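Long-range contacts in kelch-like protein 7 (Homo sapiens, PDB 3II7), which serves as a substrate-specific adapter of a CUL3-RBX1 E3 ubiquitin ligase, here seen as its kelch-repeat domain, leading bound proteins to ubiquitination and degradation: residues Tyr13-Phe18 against Cys289-Val294; Glu101-Thr106 against Cys122-Thr127; Pro186-Arg191 against Trp228-Pro233. All blocks are in the same frame, centred on the assembly; numbering follows the deposited sequence.

The six-bladed kelch propeller shows how one fold uses different chemistry at different places. Contact 1 lies nearest the middle, its centre about 10 Å from that of the chain; the centres of contacts 2 and 3 lie about 17 Å out, on opposite sides. All three are partly buried, contact 1 through mostly buried or partly exposed residues, whereas Pro-186, Ile-188 and Met-230 of contact 3 are exposed. Contacts 1 and 2 pair antiparallel strands within a blade, the first joining the two chain ends; contact 3 sets a loop between blades against an outermost strand. Aliphatic and sulfur packing accompanies the backbone bonds of contact 1, a doubly bonded carbonyl marks contact 2, and sulfur over an indole marks contact 3.

Contact 1 (Tyr13-Phe18 against Cys289-Val294); sequences YRIALF and CLICVV
A chi1 of -56° turns CG2 of Ile-15 anti to its backbone N, while CG1 of Ile-291 takes the equivalent place on its own residue (chi1 -175°); the two branches thus lie side by side, with CG2 of Ile-15 3.6 Å from CG1 of Ile-291. On the same face, CD2 of Leu-17 meets SG of Cys-289 at 4.0 Å. The other face carries Ala-16, whose CB meets CG1 of Val-294 at 3.8 Å, and Phe-18, whose ring turns its edge to SG of Cys-292. Between the faces runs a regular antiparallel pairing of six backbone hydrogen bonds, in which Arg-14, Ala-16 and Phe-18 each give and take one bond with Val-294, Cys-292 and Leu-290, respectively. Near the start of strand 13-18, NH1 of Arg-14 forms a salt bridge with Asp-12 and also bonds to O of Tyr-13. Strand 290-295, from the C-terminal end, is the innermost strand of a blade whose other three strands, 13-18, 26-30 and 35-38, come from the N-terminal end: the "velcro" closure characteristic of beta-propellers.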
loop_
_atom_site.group_PDB
_atom_site.type_symbol
_atom_site.label_atom_id
_atom_site.label_comp_id
_atom_site.label_asym_id
_atom_site.label_seq_id
_atom_site.Cartn_x
_atom_site.Cartn_y
_atom_site.Cartn_z
ATOM N N TYR A 13 17.622 4.653 -1.216
ATOM C CA TYR A 13 16.276 4.102 -1.331
ATOM C C TYR A 13 16.199 2.928 -2.297
ATOM O O TYR A 13 16.898 2.871 -3.318
ATOM C CB TYR A 13 15.281 5.170 -1.788
ATOM C CG TYR A 13 15.130 6.315 -0.835
ATOM C CD1 TYR A 13 15.564 7.596 -1.168
ATOM C CD2 TYR A 13 14.564 6.116 0.428
ATOM C CE1 TYR A 13 15.424 8.654 -0.267
ATOM C CE2 TYR A 13 14.420 7.158 1.323
ATOM C CZ TYR A 13 14.847 8.420 0.975
ATOM O OH TYR A 13 14.702 9.444 1.881
ATOM N N ARG A 14 15.341 1.992 -1.947
ATOM C CA ARG A 14 14.960 0.870 -2.813
ATOM C C ARG A 14 13.484 0.712 -2.655
ATOM O O ARG A 14 12.908 1.134 -1.629
ATOM C CB ARG A 14 15.610 -0.446 -2.381
ATOM C CG ARG A 14 17.126 -0.521 -2.456
ATOM C CD ARG A 14 17.663 -0.578 -3.870
ATOM N NE ARG A 14 19.100 -0.871 -3.847
ATOM C CZ ARG A 14 20.051 0.002 -3.492
ATOM N NH1 ARG A 14 19.749 1.249 -3.131
ATOM N NH2 ARG A 14 21.319 -0.376 -3.491
ATOM N N ILE A 15 12.859 0.097 -3.653
ATOM C CA ILE A 15 11.479 -0.346 -3.555
ATOM C C ILE A 15 11.512 -1.868 -3.400
ATOM O O ILE A 15 12.061 -2.575 -4.254
ATOM C CB ILE A 15 10.658 0.086 -4.767
ATOM C CG1 ILE A 15 10.730 1.609 -4.937
ATOM C CG2 ILE A 15 9.191 -0.405 -4.587
ATOM C CD1 ILE A 15 10.108 2.180 -6.210
ATOM N N ALA A 16 10.988 -2.356 -2.290
ATOM C CA ALA A 16 11.045 -3.787 -1.955
ATOM C C ALA A 16 9.715 -4.431 -2.259
ATOM O O ALA A 16 8.661 -3.919 -1.884
ATOM C CB ALA A 16 11.381 -3.966 -0.510
ATOM N N LEU A 17 9.777 -5.568 -2.950
ATOM C CA LEU A 17 8.580 -6.329 -3.329
ATOM C C LEU A 17 8.666 -7.705 -2.693
ATOM O O LEU A 17 9.711 -8.368 -2.786
ATOM C CB LEU A 17 8.470 -6.439 -4.838
ATOM C CG LEU A 17 8.043 -5.147 -5.569
ATOM C CD1 LEU A 17 9.121 -4.105 -5.528
ATOM C CD2 LEU A 17 7.657 -5.460 -7.009
ATOM N N PHE A 18 7.587 -8.121 -2.030
ATOM C CA PHE A 18 7.563 -9.413 -1.333
ATOM C C PHE A 18 6.482 -10.301 -1.845
ATOM O O PHE A 18 5.297 -9.928 -1.805
ATOM C CB PHE A 18 7.404 -9.226 0.160
ATOM C CG PHE A 18 8.547 -8.453 0.806
ATOM C CD1 PHE A 18 8.497 -7.048 0.897
ATOM C CD2 PHE A 18 9.670 -9.116 1.279
ATOM C CE1 PHE A 18 9.527 -6.338 1.466
ATOM C CE2 PHE A 18 10.711 -8.415 1.859
ATOM C CZ PHE A 18 10.640 -7.008 1.958
ATOM N N CYS A 289 1.915 -9.096 -4.859
ATOM C CA CYS A 289 3.010 -8.879 -3.957
ATOM C C CYS A 289 2.706 -7.729 -3.005
ATOM O O CYS A 289 1.810 -6.918 -3.234
ATOM C CB CYS A 289 4.278 -8.535 -4.748
ATOM S SG CYS A 289 4.173 -7.038 -5.733
ATOM N N LEU A 290 3.460 -7.695 -1.921
ATOM C CA LEU A 290 3.539 -6.551 -1.039
ATOM C C LEU A 290 4.654 -5.638 -1.531
ATOM O O LEU A 290 5.665 -6.106 -2.089
ATOM C CB LEU A 290 3.791 -7.029 0.399
ATOM C CG LEU A 290 2.749 -8.007 0.915
ATOM C CD1 LEU A 290 3.196 -8.519 2.279
ATOM C CD2 LEU A 290 1.404 -7.297 0.984
ATOM N N ILE A 291 4.449 -4.337 -1.373
ATOM C CA ILE A 291 5.419 -3.343 -1.853
ATOM C C ILE A 291 5.594 -2.212 -0.831
ATOM O O ILE A 291 4.612 -1.763 -0.194
ATOM C CB ILE A 291 4.943 -2.761 -3.229
ATOM C CG1 ILE A 291 6.022 -1.813 -3.812
ATOM C CG2 ILE A 291 3.545 -2.120 -3.113
ATOM C CD1 ILE A 291 5.753 -1.406 -5.297
ATOM N N CYS A 292 6.839 -1.765 -0.645
ATOM C CA CYS A 292 7.108 -0.613 0.193
ATOM C C CYS A 292 8.446 -0.006 -0.191
ATOM O O CYS A 292 9.273 -0.654 -0.853
ATOM C CB CYS A 292 7.077 -0.966 1.693
ATOM S SG CYS A 292 8.350 -2.081 2.228
ATOM N N VAL A 293 8.642 1.243 0.192
ATOM C CA VAL A 293 9.916 1.910 -0.003
ATOM C C VAL A 293 10.774 1.671 1.232
ATOM O O VAL A 293 10.297 1.853 2.380
ATOM C CB VAL A 293 9.745 3.415 -0.234
ATOM C CG1 VAL A 293 11.140 4.127 -0.348
ATOM C CG2 VAL A 293 8.884 3.638 -1.444
ATOM N N VAL A 294 12.011 1.235 1.014
ATOM C CA VAL A 294 12.968 1.052 2.096
ATOM C C VAL A 294 14.131 2.034 1.954
ATOM O O VAL A 294 14.520 2.388 0.860
ATOM C CB VAL A 294 13.531 -0.403 2.153
ATOM C CG1 VAL A 294 12.427 -1.419 2.162
ATOM C CG2 VAL A 294 14.450 -0.668 1.039
#

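Contact 2 (Glu101-Thr106 against Cys122-Thr127); sequences EGKIYT and CYDTRT
Backbone hydrogen bonds run from N of Ile-104 to O of Tyr-123 and from N of Tyr-123 to O of Ile-104, both 2.8 Å, making a hydrogen-bonded antiparallel pair flanked by the non-hydrogen-bonded pairs Lys-103/Asp-124 and Tyr-105/Cys-122. Where the pairing ends, O of Gly-102 is gripped twice by Thr-125, from its N at 2.9 Å and from its OG1 at 2.8 Å; chi1 of 66° tucks that hydroxyl between the backbone N and the carbonyl carbon, leaving CG2 to meet CG1 of Ile-104 at 3.8 Å. One residue earlier, Asp-124 turns OD1 to N of Arg-126, an Asx turn, and also to N of Thr-127, giving an Asx motif. The charged pair is looser: NZ of Lys-103 stops 4.5 Å from OD2 of Asp-124, too far for a salt bridge. Aromatic contact comes from Cys-122, whose CB makes a CH-pi contact over one face of the Tyr-105 ring, 4.0 Å from its centroid, and whose SG adds an oblique sulfur-aromatic contact. Within the blade, strand 96-100 bonds to Tyr-105 on the inner side and strand 129-133 to Cys-122 on the outer, while Ile-104 and Thr-125 pack on strands 50-54 and 57-61 of the preceding blade.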
loop_
_atom_site.group_PDB
_atom_site.type_symbol
_atom_site.label_atom_id
_atom_site.label_comp_id
_atom_site.label_asym_id
_atom_site.label_seq_id
_atom_site.Cartn_x
_atom_site.Cartn_y
_atom_site.Cartn_z
ATOM N N GLU A 101 6.105 8.088 13.126
ATOM C CA GLU A 101 6.775 8.386 14.420
ATOM C C GLU A 101 6.924 7.153 15.343
ATOM O O GLU A 101 6.583 7.194 16.528
ATOM C CB GLU A 101 6.054 9.533 15.129
ATOM C CG GLU A 101 5.934 10.798 14.233
ATOM C CD GLU A 101 5.406 12.038 14.967
ATOM O OE1 GLU A 101 5.746 12.214 16.156
ATOM O OE2 GLU A 101 4.659 12.838 14.341
ATOM N N GLY A 102 7.405 6.056 14.772
ATOM C CA GLY A 102 7.725 4.845 15.554
ATOM C C GLY A 102 6.570 3.901 15.808
ATOM O O GLY A 102 6.758 2.838 16.421
ATOM N N LYS A 103 5.378 4.250 15.320
ATOM C CA LYS A 103 4.234 3.371 15.408
ATOM C C LYS A 103 3.832 2.827 14.023
ATOM O O LYS A 103 3.872 3.555 13.016
ATOM C CB LYS A 103 3.046 4.083 16.030
ATOM C CG LYS A 103 3.201 4.322 17.539
ATOM C CD LYS A 103 3.840 5.641 17.852
ATOM C CE LYS A 103 3.638 6.017 19.323
ATOM N NZ LYS A 103 4.213 7.352 19.614
ATOM N N ILE A 104 3.459 1.558 13.992
ATOM C CA ILE A 104 2.907 0.925 12.798
ATOM C C ILE A 104 1.398 0.873 12.933
ATOM O O ILE A 104 0.885 0.197 13.820
ATOM C CB ILE A 104 3.415 -0.529 12.638
ATOM C CG1 ILE A 104 4.951 -0.599 12.672
ATOM C CG2 ILE A 104 2.856 -1.137 11.386
ATOM C CD1 ILE A 104 5.643 0.299 11.766
ATOM N N TYR A 105 0.696 1.546 12.034
ATOM C CA TYR A 105 -0.755 1.582 12.034
ATOM C C TYR A 105 -1.332 0.596 11.032
ATOM O O TYR A 105 -0.781 0.396 9.942
ATOM C CB TYR A 105 -1.270 2.994 11.726
ATOM C CG TYR A 105 -0.888 4.032 12.756
ATOM C CD1 TYR A 105 -1.753 4.375 13.780
ATOM C CD2 TYR A 105 0.341 4.687 12.687
ATOM C CE1 TYR A 105 -1.415 5.319 14.724
ATOM C CE2 TYR A 105 0.692 5.657 13.647
ATOM C CZ TYR A 105 -0.206 5.955 14.656
ATOM O OH TYR A 105 0.123 6.902 15.598
ATOM N N THR A 106 -2.417 -0.046 11.449
ATOM C CA THR A 106 -3.163 -0.994 10.600
ATOM C C THR A 106 -4.611 -0.623 10.620
ATOM O O THR A 106 -5.164 -0.352 11.683
ATOM C CB THR A 106 -2.943 -2.468 11.053
ATOM O OG1 THR A 106 -3.490 -2.685 12.345
ATOM C CG2 THR A 106 -1.433 -2.809 11.080
ATOM N N CYS A 122 -2.515 -0.012 16.404
ATOM C CA CYS A 122 -1.140 0.318 16.121
ATOM C C CYS A 122 -0.163 -0.378 17.035
ATOM O O CYS A 122 -0.484 -0.719 18.175
ATOM C CB CYS A 122 -0.927 1.816 16.066
ATOM S SG CYS A 122 -0.496 2.659 17.539
ATOM N N TYR A 123 1.030 -0.605 16.485
ATOM C CA TYR A 123 2.108 -1.300 17.140
ATOM C C TYR A 123 3.184 -0.288 17.444
ATOM O O TYR A 123 3.679 0.393 16.527
ATOM C CB TYR A 123 2.669 -2.381 16.220
ATOM C CG TYR A 123 3.822 -3.220 16.784
ATOM C CD1 TYR A 123 3.607 -4.156 17.794
ATOM C CD2 TYR A 123 5.117 -3.100 16.273
ATOM C CE1 TYR A 123 4.647 -4.929 18.300
ATOM C CE2 TYR A 123 6.167 -3.881 16.765
ATOM C CZ TYR A 123 5.925 -4.785 17.778
ATOM O OH TYR A 123 6.949 -5.555 18.256
ATOM N N ASP A 124 3.548 -0.176 18.722
ATOM C CA ASP A 124 4.601 0.736 19.144
ATOM C C ASP A 124 5.923 -0.011 19.025
ATOM O O ASP A 124 6.162 -0.963 19.753
ATOM C CB ASP A 124 4.370 1.213 20.572
ATOM C CG ASP A 124 5.368 2.274 20.997
ATOM O OD1 ASP A 124 6.574 2.059 20.811
ATOM O OD2 ASP A 124 4.945 3.314 21.511
ATOM N N THR A 125 6.762 0.392 18.066
ATOM C CA THR A 125 7.997 -0.359 17.779
ATOM C C THR A 125 9.023 -0.260 18.909
ATOM O O THR A 125 9.924 -1.092 18.981
ATOM C CB THR A 125 8.693 0.078 16.435
ATOM O OG1 THR A 125 9.159 1.425 16.545
ATOM C CG2 THR A 125 7.744 -0.036 15.250
ATOM N N ARG A 126 8.890 0.756 19.773
ATOM C CA ARG A 126 9.807 0.933 20.916
ATOM C C ARG A 126 9.443 -0.011 22.066
ATOM O O ARG A 126 10.301 -0.732 22.570
ATOM C CB ARG A 126 9.800 2.392 21.389
ATOM C CG ARG A 126 10.783 2.682 22.552
ATOM C CD ARG A 126 10.909 4.167 22.838
ATOM N NE ARG A 126 9.691 4.733 23.428
ATOM C CZ ARG A 126 9.318 4.599 24.708
ATOM N NH1 ARG A 126 10.054 3.892 25.576
ATOM N NH2 ARG A 126 8.190 5.170 25.126
ATOM N N THR A 127 8.167 0.004 22.474
ATOM C CA THR A 127 7.662 -0.864 23.560
ATOM C C THR A 127 7.217 -2.264 23.088
ATOM O O THR A 127 6.941 -3.128 23.910
ATOM C CB THR A 127 6.487 -0.205 24.289
ATOM O OG1 THR A 127 5.447 0.078 23.349
ATOM C CG2 THR A 127 6.924 1.100 24.954
#

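Contact 3 (Pro186-Arg191 against Trp228-Pro233); sequences PMIEAR and WKMVSP
Trp-228, the tryptophan of the kelch repeat on outermost strand 227-230, lies against Met-187 in the loop 186-191 that links two propeller blades, carrying the chain from the outer strand 180-184 of one to the inner strand 195-199 of the next. Met-187 lies over one face of the indole: CG stands 3.4 Å from the centroid of the six-membered ring, only 12° off the ring normal, a close CH-pi contact. Chi1 (-70°) sets CG there, beside the backbone N, and an extended chi2 (-176°) carries SD over the same ring, 4.4 Å from the centroid, in a Met-aromatic contact. At the five-membered end, O of Pro-186 comes obliquely to within 3.0 Å of CD1 of Trp-228, and NE1 of Trp-228 is hydrogen-bonded to O of Cys-185, the residue before Pro-186, which helps to fix the ring's rotation. Ile-188 extends past Trp-228 in the opposite direction, its CD1 reaching O of Trp-228 at 3.5 Å and SD of Met-230 at 3.7 Å; the bend of Met-230 at chi2 brings its sulfur back toward Ile-188. The loop is further anchored by Glu-219 of the neighbouring strand 218-222, whose carboxylate accepts from N of Ile-188 and N of Glu-189 and forms a salt bridge with Arg-191. A second bend of Met-230, at chi3, sets the direction of CE, which ends at the edge of the Arg-191 guanidinium, 4.2 Å from NH2.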
loop_
_atom_site.group_PDB
_atom_site.type_symbol
_atom_site.label_atom_id
_atom_site.label_comp_id
_atom_site.label_asym_id
_atom_site.label_seq_id
_atom_site.Cartn_x
_atom_site.Cartn_y
_atom_site.Cartn_z
ATOM N N PRO A 186 -13.923 13.829 -1.021
ATOM C CA PRO A 186 -13.828 12.515 -1.636
ATOM C C PRO A 186 -13.062 12.544 -2.979
ATOM O O PRO A 186 -13.002 13.584 -3.658
ATOM C CB PRO A 186 -15.283 12.130 -1.867
ATOM C CG PRO A 186 -15.965 13.424 -2.047
ATOM C CD PRO A 186 -15.290 14.368 -1.102
ATOM N N MET A 187 -12.487 11.408 -3.329
ATOM C CA MET A 187 -11.814 11.248 -4.625
ATOM C C MET A 187 -12.821 11.473 -5.747
ATOM O O MET A 187 -14.058 11.324 -5.545
ATOM C CB MET A 187 -11.191 9.843 -4.767
ATOM C CG MET A 187 -10.012 9.610 -3.877
ATOM S SD MET A 187 -9.261 8.011 -4.170
ATOM C CE MET A 187 -10.607 6.880 -3.710
ATOM N N ILE A 188 -12.304 11.849 -6.914
ATOM C CA ILE A 188 -13.136 11.963 -8.117
ATOM C C ILE A 188 -13.671 10.583 -8.533
ATOM O O ILE A 188 -14.842 10.441 -8.907
ATOM C CB ILE A 188 -12.352 12.607 -9.248
ATOM C CG1 ILE A 188 -11.985 14.040 -8.820
ATOM C CG2 ILE A 188 -13.141 12.559 -10.560
ATOM C CD1 ILE A 188 -10.923 14.689 -9.715
ATOM N N GLU A 189 -12.799 9.563 -8.425
ATOM C CA GLU A 189 -13.132 8.197 -8.785
ATOM C C GLU A 189 -13.266 7.355 -7.527
ATOM O O GLU A 189 -12.438 7.470 -6.619
ATOM C CB GLU A 189 -12.016 7.605 -9.635
ATOM C CG GLU A 189 -11.933 8.134 -11.021
ATOM C CD GLU A 189 -12.970 7.535 -12.005
ATOM O OE1 GLU A 189 -13.751 6.662 -11.622
ATOM O OE2 GLU A 189 -12.963 7.957 -13.166
ATOM N N ALA A 190 -14.274 6.469 -7.478
ATOM C CA ALA A 190 -14.254 5.403 -6.483
ATOM C C ALA A 190 -13.104 4.456 -6.881
ATOM O O ALA A 190 -12.914 4.191 -8.066
ATOM C CB ALA A 190 -15.586 4.665 -6.451
ATOM N N ARG A 191 -12.326 3.974 -5.912
ATOM C CA ARG A 191 -11.148 3.119 -6.195
ATOM C C ARG A 191 -10.923 2.163 -5.066
ATOM O O ARG A 191 -11.030 2.552 -3.897
ATOM C CB ARG A 191 -9.822 3.924 -6.320
ATOM C CG ARG A 191 -9.827 5.075 -7.257
ATOM C CD ARG A 191 -8.510 5.816 -7.210
ATOM N NE ARG A 191 -8.619 7.007 -8.046
ATOM C CZ ARG A 191 -8.324 7.059 -9.341
ATOM N NH1 ARG A 191 -7.830 6.014 -9.994
ATOM N NH2 ARG A 191 -8.514 8.177 -9.999
ATOM N N TRP A 228 -9.388 17.123 -4.755
ATOM C CA TRP A 228 -8.758 16.154 -5.628
ATOM C C TRP A 228 -8.823 16.646 -7.063
ATOM O O TRP A 228 -9.838 17.236 -7.508
ATOM C CB TRP A 228 -9.471 14.797 -5.543
ATOM C CG TRP A 228 -9.303 14.028 -4.232
ATOM C CD1 TRP A 228 -10.060 14.165 -3.103
ATOM C CD2 TRP A 228 -8.380 12.983 -3.961
ATOM N NE1 TRP A 228 -9.646 13.284 -2.162
ATOM C CE2 TRP A 228 -8.598 12.561 -2.658
ATOM C CE3 TRP A 228 -7.344 12.376 -4.700
ATOM C CZ2 TRP A 228 -7.854 11.539 -2.075
ATOM C CZ3 TRP A 228 -6.614 11.371 -4.113
ATOM C CH2 TRP A 228 -6.852 10.968 -2.836
ATOM N N LYS A 229 -7.750 16.359 -7.818
ATOM C CA LYS A 229 -7.595 16.803 -9.190
ATOM C C LYS A 229 -7.033 15.664 -10.030
ATOM O O LYS A 229 -6.062 14.999 -9.607
ATOM C CB LYS A 229 -6.630 18.002 -9.225
ATOM C CG LYS A 229 -7.186 19.272 -8.587
ATOM C CD LYS A 229 -6.340 20.510 -8.957
ATOM C CE LYS A 229 -6.351 21.550 -7.844
ATOM N NZ LYS A 229 -5.549 21.099 -6.649
ATOM N N MET A 230 -7.630 15.446 -11.211
ATOM C CA MET A 230 -7.099 14.477 -12.193
ATOM C C MET A 230 -5.787 14.962 -12.813
ATOM O O MET A 230 -5.602 16.146 -13.088
ATOM C CB MET A 230 -8.076 14.243 -13.353
ATOM C CG MET A 230 -9.469 13.766 -13.002
ATOM S SD MET A 230 -9.517 12.238 -12.054
ATOM C CE MET A 230 -8.507 11.141 -12.905
ATOM N N VAL A 231 -4.885 14.017 -13.043
ATOM C CA VAL A 231 -3.681 14.247 -13.822
ATOM C C VAL A 231 -3.683 13.283 -15.006
ATOM O O VAL A 231 -4.731 12.715 -15.342
ATOM C CB VAL A 231 -2.394 14.164 -12.941
ATOM C CG1 VAL A 231 -2.412 15.276 -11.902
ATOM C CG2 VAL A 231 -2.253 12.812 -12.296
ATOM N N SER A 232 -2.550 13.150 -15.695
ATOM C CA SER A 232 -2.494 12.301 -16.881
ATOM C C SER A 232 -2.662 10.847 -16.495
ATOM O O SER A 232 -2.149 10.406 -15.449
ATOM C CB SER A 232 -1.153 12.462 -17.617
ATOM O OG SER A 232 -1.081 13.721 -18.297
ATOM N N PRO A 233 -3.348 10.071 -17.356
ATOM C CA PRO A 233 -3.558 8.665 -17.046
ATOM C C PRO A 233 -2.382 7.794 -17.365
ATOM O O PRO A 233 -1.525 8.161 -18.208
ATOM C CB PRO A 233 -4.741 8.286 -17.938
ATOM C CG PRO A 233 -4.608 9.199 -19.132
ATOM C CD PRO A 233 -4.072 10.481 -18.578
#